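Local coordinates for protein citrate lyase, subunit 1 (Methanosaeta concilii, PDB 6HXI) that probably catalyses, together with its partner subunit, the ATP-driven conversion of citrate and coenzyme A to oxaloacetate and acetyl-CoA, at residues 258-263 against 307-312; 317-322 against 356-361; 272-277 against 299-304; 374-379 against 405-410. One frame throughout, in Å; residues are numbered along the deposited sequence.

Interaction 1 of 4, residues 258-263 against 307-312; sequences TGASLK and GDPNTE. With NA (sodium ion), chain N; COA (coenzyme A), chain G.
Ala260 and Leu262 meet the turn that leads into helix 311-325 mainly through apolar contacts. The methyl CB of Ala260 lies 3.9 Å from Pro309 CB and closer still, at 3.2 Å, to the backbone O of Gly307. Leu262 has a chi1 of -66°, which sets CG anti to the carbonyl carbon; from there the CD1 branch reaches Pro309 CB at 4.1 Å, the side chain running obliquely to the proline ring. No direct hydrogen bond joins the two segments.

Polar order is instead built locally, along each chain stretch. Thr258 OG1 accepts from Ala260 N at 3.1 Å, an ST turn that curls the loop before strand 261-266. Asn310, for its part, is the N-cap of helix 311-325 and uses OD1 to receive Glu313 N.

Three bound groups sit against this loop pair. The sodium ion is held by the backbone oxygens Thr258 O (2.5 Å) and Ala260 O, with Asp255 O as a third protein ligand. Coenzyme A passes along the glycines: its OAP is 3.3 Å from Gly259 CA, and its O5P comes near Gly307 CA. Gly307 N also hydrogen-bonds a bound citrate.

The backbone geometry shows why glycines occur here. A beta carbon on Gly259 would clash with OAP, and Gly307 combines a positive phi of 66° with close approach to Ala260. The contact is thus mainly apolar between the loops, with the Ala260 methyl also resting against Gly307 O, and backbone-polar toward ligand: bare carbonyls coordinate the sodium ion, while side-chain-free positions admit the cofactor.

Interaction 2 of 4, residues 317-322 against 356-361; sequences YTCTIL and VMALEE
Ala358 presses its CB into the hollow between Thr318, Cys319 and Leu322, and this small residue lets the two helices come near each other. The short axes approach to 8.6 Å at a crossing angle of -37°. Thr318 CG2 lies 3.6 Å from Ala358 CB, and Cys319 SG, on a partly exposed residue, approaches the same methyl at 3.7 Å. Thr318 chi1 of -50° sets CG2 anti to the backbone N and facing Ala358, while OG1 turns back to Thr314 O of its own helix. One turn on, Leu322 divides its branches: CD1 rests on the backbone of Ala358, 3.6 Å from its C, and CD2 meets Leu359 CD2 at 3.7 Å. The two leucine side chains cross at about a right angle. Leu366 touches both of them, and Leu392 of helix 382-396 adds to the Leu359 side, so this part is buried.

The opposite character appears at Glu360 and Glu361, both exposed. Glu361 has its beta carbon directed at the other helix, yet makes no close contact with residues 317-322, and its OE2 bonds Tyr315 OH. Glu360 leads away to a salt bridge with Arg395.

Helix 311-325 leads into strand 334-338, which is followed by helix 348-361; the arrangement is that of consecutive helices packed beside one another over a parallel sheet, as in the alpha/beta domains of the succinyl-CoA synthetase clan.

Interaction 3 of 4, residues 272-277 against 299-304; sequences RVWTMV and MANYGE
Trp274 lays its indole over the methyl of Ala300 in a CH-pi contact. Ala300 CB is 3.4 Å from the centroid of the five-membered ring, over the ring face. A chi1 of -68° puts the Trp274 CG beside the backbone N, bringing the ring toward residues 299-304; Leu324 and Met325 of helix 311-325 also touch the indole. With an alanine in place of Trp274, the Ala300 methyl would probably lose its aromatic cover and a gap would be likely to open where the indole lay.

Backbone pairing is slight. Val273 and Met299 form a single bridge, and Ala300 N donates to Val273 O at 2.9 Å. Beyond that point the Asn301 amide substitutes for a backbone partner. Its OD1 accepts from Thr275 N (3.1 Å) on a lone pair in the carbonyl plane. Its ND2 donates to Thr275 O at 3.3 Å, almost straight at 174°. Two bonds to one residue hold the amide from turning. Further along, a water accepts from Val277 N at 2.8 Å and donates weakly to Gly303 O, before Glu304 CA closes to 3.4 Å from Val277 O.

The two short strands run nearly parallel, 16° apart, and helix 280-292 lies between them in the chain, with Thr275 and Met299 both packed on Ile290. This order and course are those of a beta-alpha-beta unit, though a single bridge joins the strands, and strand 301-306 pairs antiparallel with 261-266.

Interaction 4 of 4, residues 374-379 against 405-410; sequences YVRRGG and PETHMT
Thr407 O is gripped by two nitrogens of Arg376, NE at 3.0 Å and NH2 at 3.1 Å, a side-on pairing that ties together the loops at the C-terminal ends of neighbouring parallel strands 371-376 and 400-403. Neither bond is straight, with N-H...O angles of 144° and 138°, as expected when one oxygen serves two adjacent donors. The carbonyl lies at the guanidinium edge, somewhat tilted from its plane.

Arg376 gets there by a bend: CG stands anti to the backbone N, and chi2 of -85° folds the remainder across the 405-410 loop. Met409 then covers one guanidinium face, its CA 3.4 Å above the plane and over the centre, while its CG comes to 3.5 Å from NH1. The grip at the edge and the cover over the face together fix the rotation of the group.

NH1 has further partners, Gly340 O and a salt bridge to Glu184 of a neighbouring alpha subunit, so the same arginine joins loop and subunit interface. With a leucine in its place, Thr407 O would probably lose both donors and Glu184 of that subunit its charged mate. The next residue, Arg377, starts its side chain away from residues 405-410, and its NH1 hydrogen-bonds a bound citrate.

Gly378 completes the contact: a beta carbon there would clash with the Pro405 ring, whose CG rests 3.8 Å from Gly378 CA.

All four contacts are largely buried, but their chemistry varies with position. Interaction 2 is purely apolar and reaches solvent at one flank; it alone of the four is untouched by another protein chain. Interactions 1 and 4 involve loops at which ligands gather, and there backbone oxygens do much of the work, for sodium in one and for arginine in the other. Interaction 3, which also touches an alpha subunit, is wholly buried and mixes strand pairing with amide bonds; it is nested in the loop closed by interaction 1 and bonded to it through Lys263 N and Glu304 O. Helix 311-325 serves interactions 1 and 2, while interactions 3 and 4 engage the same parallel sheet without touching.

Interaction 1 of 4, residues 258-263 against 307-312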
# COMPACT_ATOMS: atom_id res chain seq x y z
N THR C 258 23.25 -36.82 9.94
CA THR C 258 22.11 -37.29 9.13
C THR C 258 21.43 -38.55 9.70
O THR C 258 22.06 -39.38 10.37
CB THR C 258 22.50 -37.47 7.62
OG1 THR C 258 21.34 -37.86 6.87
CG2 THR C 258 23.64 -38.47 7.39
N GLY C 259 20.14 -38.67 9.38
CA GLY C 259 19.31 -39.84 9.67
C GLY C 259 19.65 -40.98 8.73
O GLY C 259 19.44 -42.15 9.07
N ALA C 260 20.22 -40.65 7.54
CA ALA C 260 20.72 -41.58 6.52
C ALA C 260 21.97 -42.28 7.05
O ALA C 260 22.57 -41.84 8.02
CB ALA C 260 21.07 -40.82 5.23
N SER C 261 22.37 -43.37 6.38
CA SER C 261 23.53 -44.17 6.75
C SER C 261 24.62 -44.08 5.69
O SER C 261 24.33 -44.20 4.51
CB SER C 261 23.13 -45.63 6.98
OG SER C 261 24.23 -46.39 7.46
N LEU C 262 25.86 -43.81 6.13
CA LEU C 262 27.06 -43.73 5.31
C LEU C 262 28.12 -44.41 6.17
O LEU C 262 28.53 -43.87 7.21
CB LEU C 262 27.49 -42.25 5.03
CG LEU C 262 26.61 -41.30 4.15
CD1 LEU C 262 26.19 -41.91 2.82
CD2 LEU C 262 25.46 -40.69 4.93
N LYS C 263 28.50 -45.65 5.79
CA LYS C 263 29.46 -46.46 6.54
C LYS C 263 30.57 -46.94 5.63
O LYS C 263 30.30 -47.37 4.52
CB LYS C 263 28.74 -47.65 7.23
CG LYS C 263 27.63 -47.25 8.22
CD LYS C 263 26.99 -48.41 8.99
CE LYS C 263 27.66 -48.67 10.34
NZ LYS C 263 27.29 -49.99 10.93
N GLY C 307 19.10 -45.11 3.72
CA GLY C 307 18.31 -44.10 4.44
C GLY C 307 18.17 -42.79 3.70
O GLY C 307 18.13 -41.73 4.32
N ASP C 308 18.10 -42.87 2.36
CA ASP C 308 17.96 -41.75 1.42
C ASP C 308 18.96 -40.59 1.66
O ASP C 308 18.52 -39.48 2.01
CB ASP C 308 16.50 -41.24 1.36
CG ASP C 308 16.19 -40.31 0.18
OD1 ASP C 308 16.86 -40.43 -0.89
OD2 ASP C 308 15.24 -39.49 0.31
N PRO C 309 20.29 -40.80 1.46
CA PRO C 309 21.24 -39.68 1.62
C PRO C 309 21.14 -38.71 0.45
O PRO C 309 20.85 -39.14 -0.67
CB PRO C 309 22.61 -40.37 1.66
CG PRO C 309 22.44 -41.68 1.00
CD PRO C 309 20.99 -42.06 1.05
N ASN C 310 21.38 -37.39 0.69
CA ASN C 310 21.32 -36.39 -0.37
C ASN C 310 22.53 -36.47 -1.31
O ASN C 310 23.49 -37.19 -1.03
CB ASN C 310 21.13 -34.97 0.19
CG ASN C 310 22.21 -34.46 1.11
OD1 ASN C 310 23.42 -34.57 0.83
ND2 ASN C 310 21.81 -33.82 2.19
N THR C 311 22.48 -35.72 -2.43
CA THR C 311 23.52 -35.63 -3.46
C THR C 311 24.91 -35.30 -2.89
O THR C 311 25.88 -35.94 -3.25
CB THR C 311 23.07 -34.64 -4.54
OG1 THR C 311 21.87 -35.12 -5.10
CG2 THR C 311 24.11 -34.46 -5.65
N GLU C 312 24.98 -34.29 -2.02
CA GLU C 312 26.20 -33.82 -1.37
C GLU C 312 26.82 -34.92 -0.53
O GLU C 312 28.02 -35.14 -0.63
CB GLU C 312 25.89 -32.56 -0.53
CG GLU C 312 27.05 -31.95 0.24
CD GLU C 312 26.58 -30.98 1.30
OE1 GLU C 312 26.68 -31.31 2.51
OE2 GLU C 312 26.03 -29.92 0.93
NA NA N . 23.45 -41.51 10.45
N1A COA G . 15.21 -25.36 14.29
C2A COA G . 15.49 -26.31 15.19
N3A COA G . 15.43 -27.64 15.04
C4A COA G . 14.97 -27.98 13.82
C5A COA G . 14.63 -27.11 12.80
C6A COA G . 14.79 -25.73 13.06
N6A COA G . 14.60 -24.78 12.14
N7A COA G . 14.09 -27.80 11.73
C8A COA G . 14.13 -29.05 12.11
N9A COA G . 14.64 -29.23 13.37
C1B COA G . 14.79 -30.49 14.10
C2B COA G . 13.51 -31.30 14.27
O2B COA G . 12.73 -30.81 15.37
C3B COA G . 14.09 -32.69 14.55
O3B COA G . 14.54 -32.82 15.92
P3B COA G . 14.63 -34.22 16.69
O7A COA G . 15.44 -35.13 15.84
O8A COA G . 15.24 -33.91 18.00
O9A COA G . 13.17 -34.67 16.90
C4B COA G . 15.39 -32.71 13.74
O4B COA G . 15.68 -31.34 13.40
C5B COA G . 15.36 -33.56 12.49
O5B COA G . 14.12 -33.29 11.81
P1A COA G . 13.24 -34.49 11.14
O1A COA G . 12.22 -34.02 10.17
O2A COA G . 12.69 -35.45 12.18
O3A COA G . 14.48 -35.18 10.39
P2A COA G . 14.79 -36.27 9.28
O4A COA G . 14.83 -35.64 7.95
O5A COA G . 16.15 -36.83 9.65
O6A COA G . 13.63 -37.40 9.37
CBP COA G . 13.67 -39.84 9.42
CCP COA G . 13.74 -38.55 10.24
CDP COA G . 13.75 -41.03 10.39
CEP COA G . 12.35 -39.93 8.62
CAP COA G . 14.87 -39.87 8.43
OAP COA G . 16.08 -39.51 9.08
C9P COA G . 15.08 -41.15 7.65
O9P COA G . 14.41 -41.38 6.64
N8P COA G . 16.03 -41.99 8.10
C7P COA G . 16.28 -43.30 7.51
C6P COA G . 15.96 -44.41 8.48
C5P COA G . 16.31 -45.77 7.92
O5P COA G . 17.23 -45.91 7.11
N4P COA G . 15.55 -46.79 8.33
C3P COA G . 15.69 -48.14 7.80
C2P COA G . 14.98 -48.33 6.48
S1P COA G . 15.10 -50.10 6.11

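Interaction 2 of 4, residues 317-322 against 356-361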
# COMPACT_ATOMS: atom_id res chain seq x y z
N TYR C 317 31.11 -39.22 -0.17
CA TYR C 317 31.32 -40.65 0.03
C TYR C 317 32.03 -41.24 -1.19
O TYR C 317 33.01 -41.97 -1.02
CB TYR C 317 29.96 -41.33 0.25
CG TYR C 317 30.07 -42.79 0.66
CD1 TYR C 317 30.18 -43.15 2.00
CD2 TYR C 317 30.02 -43.80 -0.29
CE1 TYR C 317 30.25 -44.49 2.38
CE2 TYR C 317 30.08 -45.14 0.08
CZ TYR C 317 30.21 -45.49 1.41
OH TYR C 317 30.29 -46.81 1.77
N THR C 318 31.52 -40.96 -2.41
CA THR C 318 32.07 -41.46 -3.68
C THR C 318 33.48 -40.91 -3.89
O THR C 318 34.34 -41.65 -4.38
CB THR C 318 31.11 -41.18 -4.87
OG1 THR C 318 29.79 -41.61 -4.56
CG2 THR C 318 31.56 -41.87 -6.17
N CYS C 319 33.72 -39.64 -3.51
CA CYS C 319 35.03 -38.97 -3.60
C CYS C 319 36.04 -39.70 -2.72
O CYS C 319 37.19 -39.86 -3.13
CB CYS C 319 34.93 -37.50 -3.21
SG CYS C 319 34.34 -36.42 -4.53
N THR C 320 35.60 -40.14 -1.52
CA THR C 320 36.43 -40.88 -0.55
C THR C 320 36.85 -42.24 -1.11
O THR C 320 38.04 -42.57 -1.04
CB THR C 320 35.71 -41.00 0.80
OG1 THR C 320 35.23 -39.72 1.19
CG2 THR C 320 36.61 -41.55 1.90
N ILE C 321 35.88 -43.02 -1.64
CA ILE C 321 36.13 -44.35 -2.24
C ILE C 321 37.07 -44.21 -3.43
O ILE C 321 38.07 -44.93 -3.49
CB ILE C 321 34.81 -45.11 -2.58
CG1 ILE C 321 34.11 -45.59 -1.27
CG2 ILE C 321 35.07 -46.30 -3.55
CD1 ILE C 321 32.76 -46.20 -1.45
N LEU C 322 36.78 -43.24 -4.34
CA LEU C 322 37.61 -42.97 -5.52
C LEU C 322 39.02 -42.59 -5.15
O LEU C 322 39.95 -43.14 -5.73
CB LEU C 322 36.99 -41.92 -6.44
CG LEU C 322 35.72 -42.34 -7.17
CD1 LEU C 322 35.02 -41.17 -7.72
CD2 LEU C 322 36.00 -43.36 -8.25
N VAL C 356 27.92 -39.66 -9.97
CA VAL C 356 28.33 -39.16 -11.29
C VAL C 356 29.27 -37.96 -11.14
O VAL C 356 30.31 -37.95 -11.78
CB VAL C 356 27.11 -38.89 -12.24
CG1 VAL C 356 27.49 -38.05 -13.46
CG2 VAL C 356 26.47 -40.20 -12.69
N MET C 357 28.94 -36.99 -10.25
CA MET C 357 29.77 -35.80 -9.98
C MET C 357 31.19 -36.13 -9.51
O MET C 357 32.15 -35.48 -9.95
CB MET C 357 29.08 -34.88 -8.97
CG MET C 357 27.98 -34.06 -9.58
SD MET C 357 27.06 -33.10 -8.38
CE MET C 357 26.82 -31.59 -9.36
N ALA C 358 31.32 -37.15 -8.63
CA ALA C 358 32.62 -37.60 -8.13
C ALA C 358 33.40 -38.30 -9.24
O ALA C 358 34.58 -37.97 -9.42
CB ALA C 358 32.44 -38.51 -6.94
N LEU C 359 32.74 -39.19 -10.02
CA LEU C 359 33.35 -39.92 -11.14
C LEU C 359 33.88 -38.98 -12.22
O LEU C 359 34.97 -39.22 -12.75
CB LEU C 359 32.41 -40.97 -11.75
CG LEU C 359 32.10 -42.20 -10.89
CD1 LEU C 359 30.89 -42.94 -11.43
CD2 LEU C 359 33.28 -43.14 -10.81
N GLU C 360 33.15 -37.87 -12.49
CA GLU C 360 33.53 -36.81 -13.43
C GLU C 360 34.84 -36.16 -12.97
O GLU C 360 35.72 -35.91 -13.80
CB GLU C 360 32.44 -35.73 -13.52
CG GLU C 360 31.39 -35.99 -14.59
CD GLU C 360 30.22 -35.02 -14.60
OE1 GLU C 360 29.45 -35.00 -13.61
OE2 GLU C 360 30.03 -34.33 -15.63
N GLU C 361 34.95 -35.89 -11.65
CA GLU C 361 36.13 -35.26 -11.04
C GLU C 361 37.36 -36.15 -11.03
O GLU C 361 38.48 -35.64 -11.14
CB GLU C 361 35.81 -34.74 -9.63
CG GLU C 361 35.49 -33.26 -9.64
CD GLU C 361 35.18 -32.65 -8.29
OE1 GLU C 361 36.04 -32.74 -7.38
OE2 GLU C 361 34.08 -32.06 -8.15

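Interaction 3 of 4, residues 272-277 against 299-304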
# COMPACT_ATOMS: atom_id res chain seq x y z
N ARG C 272 41.87 -54.94 -5.25
CA ARG C 272 41.38 -54.50 -6.55
C ARG C 272 39.83 -54.51 -6.66
O ARG C 272 39.30 -54.00 -7.65
CB ARG C 272 42.05 -55.26 -7.73
CG ARG C 272 41.81 -56.78 -7.79
CD ARG C 272 42.48 -57.43 -9.01
NE ARG C 272 42.01 -56.87 -10.27
CZ ARG C 272 40.93 -57.29 -10.94
NH1 ARG C 272 40.22 -58.31 -10.48
NH2 ARG C 272 40.56 -56.69 -12.06
N VAL C 273 39.10 -55.04 -5.64
CA VAL C 273 37.63 -55.03 -5.66
C VAL C 273 37.06 -53.98 -4.69
O VAL C 273 37.15 -54.13 -3.46
CB VAL C 273 36.93 -56.41 -5.48
CG1 VAL C 273 35.42 -56.31 -5.76
CG2 VAL C 273 37.57 -57.48 -6.35
N TRP C 274 36.46 -52.94 -5.24
CA TRP C 274 35.85 -51.92 -4.40
C TRP C 274 34.34 -51.96 -4.56
O TRP C 274 33.81 -52.34 -5.62
CB TRP C 274 36.43 -50.53 -4.66
CG TRP C 274 37.86 -50.39 -4.23
CD1 TRP C 274 38.96 -50.86 -4.88
CD2 TRP C 274 38.33 -49.71 -3.06
NE1 TRP C 274 40.10 -50.52 -4.18
CE2 TRP C 274 39.74 -49.81 -3.06
CE3 TRP C 274 37.71 -49.06 -1.98
CZ2 TRP C 274 40.53 -49.28 -2.04
CZ3 TRP C 274 38.49 -48.50 -0.99
CH2 TRP C 274 39.88 -48.62 -1.02
N THR C 275 33.64 -51.62 -3.48
CA THR C 275 32.20 -51.66 -3.50
C THR C 275 31.55 -50.39 -2.97
O THR C 275 32.02 -49.78 -1.99
CB THR C 275 31.68 -52.89 -2.72
OG1 THR C 275 32.17 -52.85 -1.37
CG2 THR C 275 32.00 -54.21 -3.41
N MET C 276 30.44 -50.02 -3.59
CA MET C 276 29.61 -48.91 -3.15
C MET C 276 28.18 -49.39 -3.27
O MET C 276 27.48 -49.11 -4.24
CB MET C 276 29.89 -47.61 -3.90
CG MET C 276 29.13 -46.45 -3.31
SD MET C 276 29.76 -44.85 -3.83
CE MET C 276 29.81 -45.08 -5.63
N VAL C 277 27.79 -50.21 -2.29
CA VAL C 277 26.49 -50.87 -2.24
C VAL C 277 25.52 -50.13 -1.32
O VAL C 277 25.89 -49.70 -0.22
CB VAL C 277 26.62 -52.38 -1.89
CG1 VAL C 277 25.26 -53.07 -1.91
CG2 VAL C 277 27.58 -53.08 -2.85
N MET C 299 38.92 -58.10 -1.71
CA MET C 299 37.89 -57.21 -1.18
C MET C 299 38.54 -56.07 -0.40
O MET C 299 38.95 -56.24 0.74
CB MET C 299 36.88 -57.96 -0.34
CG MET C 299 35.50 -57.79 -0.85
SD MET C 299 34.29 -58.26 0.39
CE MET C 299 34.34 -59.91 0.22
N ALA C 300 38.68 -54.94 -1.08
CA ALA C 300 39.33 -53.74 -0.56
C ALA C 300 38.59 -53.02 0.57
O ALA C 300 39.23 -52.30 1.35
CB ALA C 300 39.59 -52.78 -1.69
N ASN C 301 37.26 -53.19 0.64
CA ASN C 301 36.46 -52.53 1.67
C ASN C 301 35.08 -53.15 1.86
O ASN C 301 34.61 -53.91 1.00
CB ASN C 301 36.26 -51.04 1.29
CG ASN C 301 35.26 -50.85 0.17
OD1 ASN C 301 35.44 -51.31 -0.96
ND2 ASN C 301 34.15 -50.20 0.46
N TYR C 302 34.42 -52.77 2.97
CA TYR C 302 33.02 -53.07 3.27
C TYR C 302 32.41 -51.71 3.52
O TYR C 302 32.76 -51.03 4.48
CB TYR C 302 32.77 -54.02 4.47
CG TYR C 302 31.30 -54.03 4.83
CD1 TYR C 302 30.39 -54.74 4.06
CD2 TYR C 302 30.80 -53.18 5.81
CE1 TYR C 302 29.01 -54.62 4.28
CE2 TYR C 302 29.43 -53.03 6.02
CZ TYR C 302 28.54 -53.79 5.27
OH TYR C 302 27.19 -53.69 5.51
N GLY C 303 31.52 -51.32 2.63
CA GLY C 303 30.82 -50.04 2.68
C GLY C 303 29.32 -50.22 2.53
O GLY C 303 28.84 -51.27 2.07
N GLU C 304 28.58 -49.16 2.88
CA GLU C 304 27.12 -49.13 2.90
C GLU C 304 26.63 -47.68 2.99
O GLU C 304 27.17 -46.89 3.76
CB GLU C 304 26.67 -49.91 4.15
CG GLU C 304 25.19 -50.20 4.27
CD GLU C 304 24.43 -49.20 5.12
OE1 GLU C 304 24.55 -49.25 6.36
OE2 GLU C 304 23.71 -48.38 4.53
O HOH W 1 29.80 -50.86 -0.43

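Interaction 4 of 4, residues 374-379 against 405-410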
# COMPACT_ATOMS: atom_id res chain seq x y z
N TYR C 374 30.86 -51.18 -12.58
CA TYR C 374 29.71 -52.07 -12.77
C TYR C 374 28.57 -51.59 -11.85
O TYR C 374 28.76 -51.47 -10.64
CB TYR C 374 30.08 -53.54 -12.50
CG TYR C 374 31.14 -54.08 -13.43
CD1 TYR C 374 32.49 -53.78 -13.24
CD2 TYR C 374 30.81 -54.90 -14.51
CE1 TYR C 374 33.48 -54.26 -14.11
CE2 TYR C 374 31.79 -55.39 -15.38
CZ TYR C 374 33.12 -55.07 -15.17
OH TYR C 374 34.07 -55.56 -16.03
N VAL C 375 27.41 -51.27 -12.45
CA VAL C 375 26.23 -50.74 -11.76
C VAL C 375 24.99 -51.65 -11.92
O VAL C 375 24.71 -52.09 -13.02
CB VAL C 375 25.91 -49.31 -12.26
CG1 VAL C 375 24.81 -48.66 -11.40
CG2 VAL C 375 27.16 -48.43 -12.31
N ARG C 376 24.26 -51.90 -10.81
CA ARG C 376 22.97 -52.61 -10.76
C ARG C 376 22.12 -51.89 -9.72
O ARG C 376 22.41 -51.96 -8.53
CB ARG C 376 23.10 -54.10 -10.42
CG ARG C 376 21.78 -54.89 -10.60
CD ARG C 376 20.84 -54.83 -9.39
NE ARG C 376 19.60 -55.59 -9.59
CZ ARG C 376 18.67 -55.78 -8.67
NH1 ARG C 376 18.81 -55.26 -7.45
NH2 ARG C 376 17.59 -56.50 -8.94
N ARG C 377 21.06 -51.22 -10.16
CA ARG C 377 20.21 -50.50 -9.24
C ARG C 377 18.77 -50.39 -9.68
O ARG C 377 18.47 -50.30 -10.87
CB ARG C 377 20.82 -49.10 -8.96
CG ARG C 377 20.25 -48.34 -7.76
CD ARG C 377 20.56 -48.95 -6.41
NE ARG C 377 20.26 -47.98 -5.34
CZ ARG C 377 19.68 -48.29 -4.19
NH1 ARG C 377 19.38 -49.55 -3.90
NH2 ARG C 377 19.45 -47.35 -3.29
N GLY C 378 17.89 -50.42 -8.69
CA GLY C 378 16.45 -50.20 -8.80
C GLY C 378 16.03 -49.28 -7.66
O GLY C 378 16.83 -49.03 -6.74
N GLY C 379 14.81 -48.76 -7.73
CA GLY C 379 14.29 -47.85 -6.72
C GLY C 379 13.72 -46.54 -7.26
O GLY C 379 13.66 -46.35 -8.48
N PRO C 405 16.57 -53.43 -12.43
CA PRO C 405 15.87 -54.54 -11.74
C PRO C 405 15.69 -55.84 -12.53
O PRO C 405 15.36 -56.85 -11.92
CB PRO C 405 14.51 -53.92 -11.38
CG PRO C 405 14.73 -52.43 -11.41
CD PRO C 405 15.70 -52.24 -12.53
N GLU C 406 15.91 -55.81 -13.86
CA GLU C 406 15.80 -56.97 -14.75
C GLU C 406 16.96 -57.97 -14.55
O GLU C 406 16.81 -59.18 -14.78
CB GLU C 406 15.67 -56.53 -16.23
CG GLU C 406 16.93 -55.94 -16.87
CD GLU C 406 17.45 -54.59 -16.40
OE1 GLU C 406 18.65 -54.31 -16.60
OE2 GLU C 406 16.65 -53.80 -15.85
N THR C 407 18.13 -57.46 -14.11
CA THR C 407 19.33 -58.22 -13.81
C THR C 407 19.24 -58.61 -12.34
O THR C 407 18.83 -57.78 -11.51
CB THR C 407 20.58 -57.34 -14.06
OG1 THR C 407 20.56 -56.87 -15.40
CG2 THR C 407 21.88 -58.06 -13.78
N HIS C 408 19.62 -59.86 -12.04
CA HIS C 408 19.65 -60.39 -10.68
C HIS C 408 20.63 -59.54 -9.85
O HIS C 408 21.70 -59.18 -10.34
CB HIS C 408 20.02 -61.89 -10.71
CG HIS C 408 20.34 -62.49 -9.39
ND1 HIS C 408 19.54 -62.27 -8.27
CD2 HIS C 408 21.37 -63.31 -9.04
CE1 HIS C 408 20.12 -62.94 -7.28
NE2 HIS C 408 21.21 -63.59 -7.70
N MET C 409 20.23 -59.15 -8.64
CA MET C 409 20.99 -58.23 -7.77
C MET C 409 22.52 -58.41 -7.79
O MET C 409 23.25 -57.46 -8.07
CB MET C 409 20.48 -58.27 -6.32
CG MET C 409 21.03 -57.13 -5.47
SD MET C 409 20.52 -57.21 -3.75
CE MET C 409 21.67 -58.38 -3.10
N THR C 410 22.99 -59.63 -7.54
CA THR C 410 24.41 -59.91 -7.41
C THR C 410 25.08 -60.42 -8.71
O THR C 410 26.22 -60.89 -8.65
CB THR C 410 24.62 -60.83 -6.20
OG1 THR C 410 26.01 -60.94 -5.94
CG2 THR C 410 24.00 -62.21 -6.38